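Local coordinates for protein aldehyde dehydrogenase 12 (PDB 6D97) that oxidises L-glutamate gamma-semialdehyde to glutamate with NAD+ as cofactor, the last step of proline catabolism in plants, at residues Y189-I195 with P267-T273; G211-N217 with I520-S525; E36-S40 with D69-K73. All coordinates share one frame; numbering follows the deposited sequence.

How the interactions relate
Interactions 1 and 2 lie together in the NAD-binding Rossmann fold, their centres about 10 Å apart. Interaction 1 pairs strands 191-196 and 269-273 within the five-stranded parallel sheet; interaction 2 packs segment 211-217, from helix 203-214 and the turn after it, against helix 517-524 near the C-terminus. Their segments alternate along the chain, and they touch: Asn217 OD1 accepts hydrogen bonds from Tyr189 N and Gly190 N, and Trp524 lies on Leu271. Interaction 3 comes first in the chain and stands apart, about 32 and 36 Å from the other two between centres, in a separate N-terminal four-stranded sheet. The late helix 517-524 thus closes onto the cofactor domain.

Interaction 1: residues Y189-I195 with P267-T273; sequences YGPVAII and PKMTLFT. With NAD (nicotinamide-adenine-dinucleotide), chain E.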
loop_
_atom_site.group_PDB
_atom_site.type_symbol
_atom_site.label_atom_id
_atom_site.label_comp_id
_atom_site.label_asym_id
_atom_site.label_seq_id
_atom_site.Cartn_x
_atom_site.Cartn_y
_atom_site.Cartn_z
ATOM N N TYR A 189 6.033 6.049 20.147
ATOM C CA TYR A 189 7.106 5.771 21.087
ATOM C C TYR A 189 6.842 6.353 22.467
ATOM O O TYR A 189 7.380 5.841 23.455
ATOM C CB TYR A 189 8.432 6.314 20.561
ATOM C CG TYR A 189 8.975 5.608 19.343
ATOM C CD1 TYR A 189 9.664 4.408 19.453
ATOM C CD2 TYR A 189 8.835 6.161 18.084
ATOM C CE1 TYR A 189 10.181 3.771 18.336
ATOM C CE2 TYR A 189 9.342 5.535 16.971
ATOM C CZ TYR A 189 10.015 4.345 17.100
ATOM O OH TYR A 189 10.517 3.742 15.973
ATOM N N GLY A 190 6.031 7.402 22.557
ATOM C CA GLY A 190 5.749 8.043 23.815
ATOM C C GLY A 190 6.555 9.313 23.992
ATOM O O GLY A 190 6.446 10.258 23.202
ATOM N N PRO A 191 7.391 9.357 25.031
ATOM C CA PRO A 191 8.231 10.540 25.267
ATOM C C PRO A 191 9.386 10.568 24.277
ATOM O O PRO A 191 10.164 9.614 24.186
ATOM C CB PRO A 191 8.721 10.346 26.707
ATOM C CG PRO A 191 8.742 8.855 26.889
ATOM C CD PRO A 191 7.633 8.293 26.022
ATOM N N VAL A 192 9.479 11.657 23.515
ATOM C CA VAL A 192 10.481 11.798 22.467
ATOM C C VAL A 192 11.077 13.200 22.522
ATOM O O VAL A 192 10.576 14.090 23.213
ATOM C CB VAL A 192 9.902 11.516 21.063
ATOM C CG1 VAL A 192 9.240 10.150 21.019
ATOM C CG2 VAL A 192 8.922 12.597 20.659
ATOM N N ALA A 193 12.160 13.386 21.768
ATOM C CA ALA A 193 12.868 14.654 21.699
ATOM C C ALA A 193 13.145 15.019 20.247
ATOM O O ALA A 193 13.304 14.145 19.389
ATOM C CB ALA A 193 14.184 14.607 22.480
ATOM N N ILE A 194 13.188 16.324 19.982
ATOM C CA ILE A 194 13.465 16.864 18.655
ATOM C C ILE A 194 14.492 17.975 18.791
ATOM O O ILE A 194 14.330 18.884 19.612
ATOM C CB ILE A 194 12.194 17.393 17.970
ATOM C CG1 ILE A 194 11.134 16.303 17.944
ATOM C CG2 ILE A 194 12.497 17.836 16.553
ATOM C CD1 ILE A 194 9.763 16.820 17.574
ATOM N N ILE A 195 15.548 17.901 17.984
ATOM C CA ILE A 195 16.665 18.838 18.024
ATOM C C ILE A 195 16.959 19.273 16.592
ATOM O O ILE A 195 17.287 18.434 15.744
ATOM C CB ILE A 195 17.910 18.205 18.667
ATOM C CG1 ILE A 195 17.567 17.633 20.048
ATOM C CG2 ILE A 195 19.031 19.217 18.759
ATOM C CD1 ILE A 195 18.674 16.813 20.661
ATOM N N PRO A 267 14.399 9.657 26.487
ATOM C CA PRO A 267 13.282 9.601 25.545
ATOM C C PRO A 267 13.386 8.350 24.692
ATOM O O PRO A 267 14.477 7.835 24.435
ATOM C CB PRO A 267 13.455 10.873 24.711
ATOM C CG PRO A 267 14.914 11.133 24.751
ATOM C CD PRO A 267 15.369 10.705 26.122
ATOM N N LYS A 268 12.231 7.844 24.265
ATOM C CA LYS A 268 12.217 6.605 23.501
ATOM C C LYS A 268 12.625 6.808 22.050
ATOM O O LYS A 268 13.023 5.840 21.393
ATOM C CB LYS A 268 10.835 5.956 23.581
ATOM C CG LYS A 268 10.538 5.405 24.965
ATOM C CD LYS A 268 11.662 4.479 25.409
ATOM C CE LYS A 268 12.097 4.758 26.834
ATOM N NZ LYS A 268 11.118 4.272 27.839
ATOM N N MET A 269 12.536 8.034 21.544
ATOM C CA MET A 269 13.025 8.365 20.214
ATOM C C MET A 269 13.535 9.796 20.242
ATOM O O MET A 269 12.952 10.652 20.908
ATOM C CB MET A 269 11.934 8.208 19.149
ATOM C CG MET A 269 12.329 7.304 17.984
ATOM S SD MET A 269 13.737 7.927 17.040
ATOM C CE MET A 269 13.064 9.461 16.406
ATOM N N THR A 270 14.628 10.053 19.529
ATOM C CA THR A 270 15.169 11.400 19.402
ATOM C C THR A 270 15.395 11.687 17.929
ATOM O O THR A 270 16.137 10.960 17.259
ATOM C CB THR A 270 16.476 11.566 20.183
ATOM O OG1 THR A 270 16.223 11.414 21.584
ATOM C CG2 THR A 270 17.069 12.944 19.936
ATOM N N LEU A 271 14.738 12.725 17.421
ATOM C CA LEU A 271 15.020 13.238 16.089
ATOM C C LEU A 271 16.102 14.298 16.220
ATOM O O LEU A 271 15.911 15.305 16.913
ATOM C CB LEU A 271 13.763 13.822 15.443
ATOM C CG LEU A 271 13.777 14.265 13.972
ATOM C CD1 LEU A 271 14.431 15.633 13.761
ATOM C CD2 LEU A 271 14.453 13.211 13.109
ATOM N N PHE A 272 17.234 14.075 15.564
ATOM C CA PHE A 272 18.292 15.069 15.518
ATOM C C PHE A 272 18.534 15.505 14.084
ATOM O O PHE A 272 18.723 14.668 13.195
ATOM C CB PHE A 272 19.598 14.551 16.112
ATOM C CG PHE A 272 20.725 15.530 15.989
ATOM C CD1 PHE A 272 20.844 16.573 16.889
ATOM C CD2 PHE A 272 21.644 15.429 14.956
ATOM C CE1 PHE A 272 21.863 17.488 16.773
ATOM C CE2 PHE A 272 22.669 16.339 14.837
ATOM C CZ PHE A 272 22.778 17.371 15.745
ATOM N N THR A 273 18.559 16.817 13.875
ATOM C CA THR A 273 18.955 17.409 12.606
ATOM C C THR A 273 20.048 18.426 12.891
ATOM O O THR A 273 19.822 19.387 13.632
ATOM C CB THR A 273 17.772 18.078 11.908
ATOM O OG1 THR A 273 16.712 17.128 11.748
ATOM C CG2 THR A 273 18.195 18.579 10.547
HETATM P PA NAD E . 24.712 21.376 15.253
HETATM O O1A NAD E . 25.023 19.848 15.344
HETATM O O2A NAD E . 25.720 22.348 15.625
HETATM O O5B NAD E . 23.647 21.958 16.095
HETATM C C5B NAD E . 22.302 21.627 15.844
HETATM C C4B NAD E . 21.447 21.512 17.101
HETATM O O4B NAD E . 21.871 20.470 17.962
HETATM C C3B NAD E . 21.374 22.780 17.888
HETATM O O3B NAD E . 20.109 22.972 18.390
HETATM C C2B NAD E . 22.338 22.537 18.968
HETATM O O2B NAD E . 22.032 23.290 20.079
HETATM C C1B NAD E . 22.148 21.084 19.193
HETATM N N9A NAD E . 23.263 20.400 19.815
HETATM C C8A NAD E . 24.616 20.600 19.614
HETATM N N7A NAD E . 25.304 19.734 20.366
HETATM C C5A NAD E . 24.419 18.929 21.075
HETATM C C6A NAD E . 24.550 17.890 21.977
HETATM N N6A NAD E . 25.861 17.443 22.358
HETATM N N1A NAD E . 23.463 17.303 22.498
HETATM C C2A NAD E . 22.210 17.700 22.159
HETATM N N3A NAD E . 22.038 18.717 21.276
HETATM C C4A NAD E . 23.106 19.336 20.729
HETATM O O3 NAD E . 24.342 21.966 13.960
HETATM P PN NAD E . 25.152 23.069 13.151
HETATM O O1N NAD E . 24.414 23.086 11.764
HETATM O O2N NAD E . 25.007 24.426 13.775
HETATM O O5D NAD E . 26.600 22.735 12.916
#
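Met269 lays its CG over the centre of the Tyr189 ring, 3.7 Å from CG to the ring centroid and 14° off the normal, a CH-pi contact. The sulfur SD stands farther above the same ring in a longer Met-aromatic contact. Tyr189 CG lies anti to its carbonyl carbon (chi1 -68°), which turns the ring toward 267-273; Lys268 CB meets Tyr189 O at 3.5 Å. Replacing Tyr189 with alanine would probably leave Met269 CG without its aromatic cover and its bent side chain freer to turn.

Beyond this end the strands run parallel, 5° apart. Lys268 N reaches Pro191 O at 2.7 Å, nearly in line with the carbonyl. Ala193 then donates to Met269 O and accepts from Leu271 N, while Ile195 N binds Leu271 O and Thr273 N binds Ile195 O, each of these last two bonds 2.8 Å long. On one face of the sheet Ile194 CG2 meets Leu271 CD1 at 4.0 Å, and Trp524 of helix 517-524 packs against both residues. On the other, Ile195 CG2 touches Phe272 CD1 at 3.7 Å, with Leu282 of helix 276-285 against both side chains.

The same methyl, Ile195 CG2, and Phe272 CE1 each come within 3.2 Å of NAD O4B, while Phe272 turns its edge to NAD O1A. Farther out, the side chain of Asn217 holds the turn that leads into strand 191-196. The pairing joins the first and fourth strands of a Rossmann-type sheet. Its polar backbone is tied strand to strand, and apolar carbons at its C-terminal end line the adenosine side of the NAD pocket.

Interaction 2: residues G211-N217 with I520-S525; sequences GALYMGN and IKLVWS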
loop_
_atom_site.group_PDB
_atom_site.type_symbol
_atom_site.label_atom_id
_atom_site.label_comp_id
_atom_site.label_asym_id
_atom_site.label_seq_id
_atom_site.Cartn_x
_atom_site.Cartn_y
_atom_site.Cartn_z
ATOM N N GLY A 211 4.724 15.806 13.061
ATOM C CA GLY A 211 4.829 14.374 12.823
ATOM C C GLY A 211 4.862 13.576 14.110
ATOM O O GLY A 211 4.154 12.576 14.257
ATOM N N ALA A 212 5.673 14.023 15.072
ATOM C CA ALA A 212 5.728 13.352 16.365
ATOM C C ALA A 212 4.364 13.360 17.045
ATOM O O ALA A 212 3.907 12.331 17.557
ATOM C CB ALA A 212 6.779 14.013 17.257
ATOM N N LEU A 213 3.692 14.516 17.048
ATOM C CA LEU A 213 2.386 14.606 17.692
ATOM C C LEU A 213 1.349 13.753 16.974
ATOM O O LEU A 213 0.515 13.107 17.622
ATOM C CB LEU A 213 1.927 16.062 17.752
ATOM C CG LEU A 213 2.658 16.955 18.755
ATOM C CD1 LEU A 213 2.305 18.422 18.525
ATOM C CD2 LEU A 213 2.319 16.534 20.169
ATOM N N TYR A 214 1.387 13.736 15.637
ATOM C CA TYR A 214 0.395 12.989 14.867
ATOM C C TYR A 214 0.354 11.523 15.280
ATOM O O TYR A 214 -0.727 10.948 15.453
ATOM C CB TYR A 214 0.691 13.086 13.370
ATOM C CG TYR A 214 0.498 14.445 12.738
ATOM C CD1 TYR A 214 -0.345 15.391 13.309
ATOM C CD2 TYR A 214 1.157 14.777 11.558
ATOM C CE1 TYR A 214 -0.523 16.632 12.725
ATOM C CE2 TYR A 214 0.993 16.013 10.968
ATOM C CZ TYR A 214 0.150 16.939 11.551
ATOM O OH TYR A 214 -0.016 18.171 10.957
ATOM N N MET A 215 1.522 10.899 15.434
ATOM C CA MET A 215 1.574 9.465 15.691
ATOM C C MET A 215 1.314 9.112 17.148
ATOM O O MET A 215 1.239 7.921 17.472
ATOM C CB MET A 215 2.927 8.898 15.259
ATOM C CG MET A 215 3.256 9.162 13.798
ATOM S SD MET A 215 1.894 8.752 12.687
ATOM C CE MET A 215 1.770 6.981 12.926
ATOM N N GLY A 216 1.180 10.098 18.022
ATOM C CA GLY A 216 0.856 9.864 19.407
ATOM C C GLY A 216 1.988 10.051 20.403
ATOM O O GLY A 216 1.856 9.594 21.547
ATOM N N ASN A 217 3.081 10.695 20.014
ATOM C CA ASN A 217 4.189 10.936 20.924
ATOM C C ASN A 217 3.987 12.244 21.684
ATOM O O ASN A 217 3.164 13.088 21.316
ATOM C CB ASN A 217 5.515 10.979 20.162
ATOM C CG ASN A 217 5.734 9.752 19.297
ATOM O OD1 ASN A 217 6.110 8.691 19.792
ATOM N ND2 ASN A 217 5.502 9.893 17.996
ATOM N N ILE A 520 6.845 10.583 8.214
ATOM C CA ILE A 520 6.274 10.706 9.551
ATOM C C ILE A 520 6.134 9.335 10.198
ATOM O O ILE A 520 6.485 9.142 11.368
ATOM C CB ILE A 520 4.926 11.439 9.486
ATOM C CG1 ILE A 520 5.144 12.885 9.048
ATOM C CG2 ILE A 520 4.223 11.369 10.832
ATOM C CD1 ILE A 520 3.848 13.641 8.822
ATOM N N LYS A 521 5.624 8.359 9.443
ATOM C CA LYS A 521 5.408 7.029 10.004
ATOM C C LYS A 521 6.726 6.335 10.324
ATOM O O LYS A 521 6.843 5.669 11.359
ATOM C CB LYS A 521 4.569 6.183 9.048
ATOM C CG LYS A 521 3.117 6.619 8.941
ATOM C CD LYS A 521 2.340 5.727 7.980
ATOM C CE LYS A 521 2.149 6.381 6.624
ATOM N NZ LYS A 521 1.761 5.397 5.567
ATOM N N LEU A 522 7.734 6.482 9.459
ATOM C CA LEU A 522 9.029 5.857 9.723
ATOM C C LEU A 522 9.691 6.459 10.956
ATOM O O LEU A 522 10.217 5.734 11.810
ATOM C CB LEU A 522 9.941 6.005 8.505
ATOM C CG LEU A 522 11.434 5.813 8.783
ATOM C CD1 LEU A 522 11.753 4.327 8.899
ATOM C CD2 LEU A 522 12.290 6.481 7.719
ATOM N N VAL A 523 9.658 7.783 11.074
ATOM C CA VAL A 523 10.428 8.457 12.112
ATOM C C VAL A 523 9.722 8.388 13.460
ATOM O O VAL A 523 10.371 8.237 14.501
ATOM C CB VAL A 523 10.704 9.912 11.684
ATOM C CG1 VAL A 523 11.275 10.710 12.835
ATOM C CG2 VAL A 523 11.663 9.940 10.504
ATOM N N TRP A 524 8.392 8.484 13.473
ATOM C CA TRP A 524 7.655 8.757 14.700
ATOM C C TRP A 524 6.752 7.619 15.150
ATOM O O TRP A 524 5.943 7.809 16.064
ATOM C CB TRP A 524 6.846 10.042 14.537
ATOM C CG TRP A 524 7.742 11.223 14.459
ATOM C CD1 TRP A 524 7.848 12.117 13.430
ATOM C CD2 TRP A 524 8.702 11.620 15.441
ATOM N NE1 TRP A 524 8.806 13.059 13.724
ATOM C CE2 TRP A 524 9.343 12.776 14.953
ATOM C CE3 TRP A 524 9.074 11.116 16.695
ATOM C CZ2 TRP A 524 10.337 13.434 15.672
ATOM C CZ3 TRP A 524 10.059 11.767 17.405
ATOM C CH2 TRP A 524 10.679 12.917 16.892
ATOM N N SER A 525 6.874 6.441 14.548
ATOM C CA SER A 525 6.149 5.280 15.037
ATOM C C SER A 525 6.978 4.035 14.767
ATOM O O SER A 525 7.948 4.053 14.003
ATOM C CB SER A 525 4.761 5.164 14.397
ATOM O OG SER A 525 4.852 4.851 13.019
#
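Trp524 and Asn217 both carry CG anti to their own carbonyl carbon (chi1 -69° and -53°), which brings the indole flat against helix 203-214 and the amide up to the carbonyl of Trp524. Ala212 CB sits over the centre of the six-membered indole ring, 3.6 Å from its centroid, in a CH-pi contact. Ala212 N lies over the same face beside Trp524 CD1, at 3.3 Å. Val523 CG1, from the indole's own helix, covers the opposite face.

Gly211 allows this close approach: a side chain there would run into Trp524 CD1 and crowd Ile520. Ile520 fills the next position, CG2 against Gly211 O at 3.6 Å and CD1 at the edge of the Tyr214 ring. Met215, bent at both of its later torsions, touches both Ile520 CG2 and Trp524 CB with its CG and curls its methyl CE to Ser525 OG, 3.7 Å away.

The polar link is Asn217 ND2 to Trp524 O, 2.9 Å and nearly straight at 173°, on a carbonyl lone pair and in the plane of the amide. ND2 also donates to Ala212 O, which accepts the backbone N of Asn217 as well. With both ND2 bonds made and OD1 taken by Tyr189 N and Gly190 N, the amide is fixed in its rotation. Gly216, just before Asn217, has positive phi and forms a Schellman motif.

Trp524 NE1 is bonded to Gln208 of helix 203-214, and Tyr214 OH to Ser114 of helix 105-121. The indole also packs on Val192 of strand 191-196 and Met269 of strand 269-273, wedging between helix 203-214 and the Rossmann sheet; the two helices lie side by side on that sheet, while helix 163-167 borders Tyr214, Met215 and Ile520.

Interaction 3: residues E36-S40 with D69-K73; sequences EVSGS and DKFIK
A classic beta bulge in strand 70-74, where Phe71 and Ile72 together face Ile62 of strand 60-63, receives the loop 36-40 that leads into strand 43-49. Val37 and Phe71 carry the contact. Val37 CG2 extends anti to the backbone N and reaches Phe71 O at 3.1 Å, a close van der Waals approach of a methyl to a carbonyl oxygen. The same methyl meets Phe71 CD2 at 4.0 Å and, more loosely, Ile72 CG1.

Phe71 places CG between its backbone N and carbonyl carbon (chi1 76°), a setting that swings the ring to where Val37 O lies at its edge, in the ring plane. Ile72 CG1 covers one face of that ring, toward its rim. Closer to the backbone, Phe71 CB rests against Ser38 C at 3.5 Å.

At the other end Gly39 comes up to the strand. Gly39 CA points a hydrogen almost straight at Lys70 O, 3.6 Å away with 169° at the hydrogen, and Phe71 CA makes a similar but more bent contact with Ser38 O. Asp69 OD2 stands 3.7 Å from Gly39 N, too far for a bond, and a side chain on Gly39 would press on the Asp69 carboxylate. The two segments are therefore joined by van der Waals and CA-H...O contacts, and the end-to-end directions of their touching parts are 129° apart.

Val37 O is held by Arg136 of helix 124-137, whose side chain also touches that of Phe71, while Ser38 OG accepts from Ser41 N. Phe71 and Lys73 pair with Ala43 in strand 43-49, so the loop packs beside the place where that strand joins strand 70-74. In the small N-terminal mixed beta sheet, the loop is thus set alongside the start of a bulged inner strand, which pairs with 43-49 and 60-63.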
loop_
_atom_site.group_PDB
_atom_site.type_symbol
_atom_site.label_atom_id
_atom_site.label_comp_id
_atom_site.label_asym_id
_atom_site.label_seq_id
_atom_site.Cartn_x
_atom_site.Cartn_y
_atom_site.Cartn_z
ATOM N N GLU A 36 10.849 45.479 13.933
ATOM C CA GLU A 36 11.161 46.402 15.017
ATOM C C GLU A 36 12.320 45.939 15.894
ATOM O O GLU A 36 13.047 46.782 16.431
ATOM C CB GLU A 36 9.931 46.592 15.910
ATOM C CG GLU A 36 9.465 48.036 16.053
ATOM C CD GLU A 36 8.458 48.442 14.987
ATOM O OE1 GLU A 36 8.826 48.477 13.792
ATOM O OE2 GLU A 36 7.291 48.715 15.347
ATOM N N VAL A 37 12.500 44.625 16.047
ATOM C CA VAL A 37 13.398 44.089 17.065
ATOM C C VAL A 37 14.840 44.492 16.774
ATOM O O VAL A 37 15.351 44.317 15.660
ATOM C CB VAL A 37 13.235 42.565 17.174
ATOM C CG1 VAL A 37 13.394 41.903 15.819
ATOM C CG2 VAL A 37 14.224 42.015 18.195
ATOM N N SER A 38 15.504 45.048 17.785
ATOM C CA SER A 38 16.834 45.621 17.624
ATOM C C SER A 38 17.529 45.645 18.979
ATOM O O SER A 38 16.987 45.182 19.983
ATOM C CB SER A 38 16.746 47.034 17.036
ATOM O OG SER A 38 16.023 47.882 17.909
ATOM N N GLY A 39 18.740 46.206 19.003
ATOM C CA GLY A 39 19.437 46.357 20.267
ATOM C C GLY A 39 18.684 47.248 21.237
ATOM O O GLY A 39 18.711 47.027 22.452
ATOM N N SER A 40 17.991 48.260 20.716
ATOM C CA SER A 40 17.217 49.169 21.549
ATOM C C SER A 40 15.801 48.676 21.817
ATOM O O SER A 40 15.166 49.158 22.761
ATOM C CB SER A 40 17.160 50.557 20.904
ATOM O OG SER A 40 16.636 50.490 19.591
ATOM N N ASP A 69 24.175 43.752 17.259
ATOM C CA ASP A 69 23.310 44.182 18.349
ATOM C C ASP A 69 22.836 42.989 19.172
ATOM O O ASP A 69 22.464 41.949 18.626
ATOM C CB ASP A 69 22.090 44.923 17.794
ATOM C CG ASP A 69 22.419 46.312 17.279
ATOM O OD1 ASP A 69 23.571 46.767 17.462
ATOM O OD2 ASP A 69 21.508 46.948 16.697
ATOM N N LYS A 70 22.846 43.145 20.495
ATOM C CA LYS A 70 22.135 42.215 21.366
ATOM C C LYS A 70 20.636 42.437 21.210
ATOM O O LYS A 70 20.059 43.260 21.928
ATOM C CB LYS A 70 22.540 42.410 22.831
ATOM C CG LYS A 70 23.940 41.934 23.197
ATOM C CD LYS A 70 24.261 42.260 24.659
ATOM C CE LYS A 70 25.583 41.644 25.106
ATOM N NZ LYS A 70 25.879 41.895 26.550
ATOM N N PHE A 71 19.988 41.726 20.285
ATOM C CA PHE A 71 18.594 42.016 19.979
ATOM C C PHE A 71 17.606 40.929 20.393
ATOM O O PHE A 71 16.396 41.163 20.311
ATOM C CB PHE A 71 18.433 42.346 18.480
ATOM C CG PHE A 71 18.469 41.155 17.542
ATOM C CD1 PHE A 71 19.241 40.027 17.794
ATOM C CD2 PHE A 71 17.735 41.203 16.366
ATOM C CE1 PHE A 71 19.251 38.966 16.899
ATOM C CE2 PHE A 71 17.746 40.157 15.470
ATOM C CZ PHE A 71 18.503 39.035 15.735
ATOM N N ILE A 72 18.068 39.768 20.854
ATOM C CA ILE A 72 17.183 38.719 21.362
ATOM C C ILE A 72 17.832 38.075 22.580
ATOM O O ILE A 72 18.976 37.617 22.504
ATOM C CB ILE A 72 16.882 37.636 20.305
ATOM C CG1 ILE A 72 16.143 38.222 19.099
ATOM C CG2 ILE A 72 16.068 36.504 20.921
ATOM C CD1 ILE A 72 16.054 37.280 17.919
ATOM N N LYS A 73 17.107 38.024 23.696
ATOM C CA LYS A 73 17.557 37.265 24.855
ATOM C C LYS A 73 16.761 35.969 24.953
ATOM O O LYS A 73 15.543 35.955 24.752
ATOM C CB LYS A 73 17.444 38.072 26.154
ATOM C CG LYS A 73 16.057 38.534 26.554
ATOM C CD LYS A 73 16.128 39.259 27.903
ATOM C CE LYS A 73 14.754 39.658 28.430
ATOM N NZ LYS A 73 14.831 40.171 29.832
#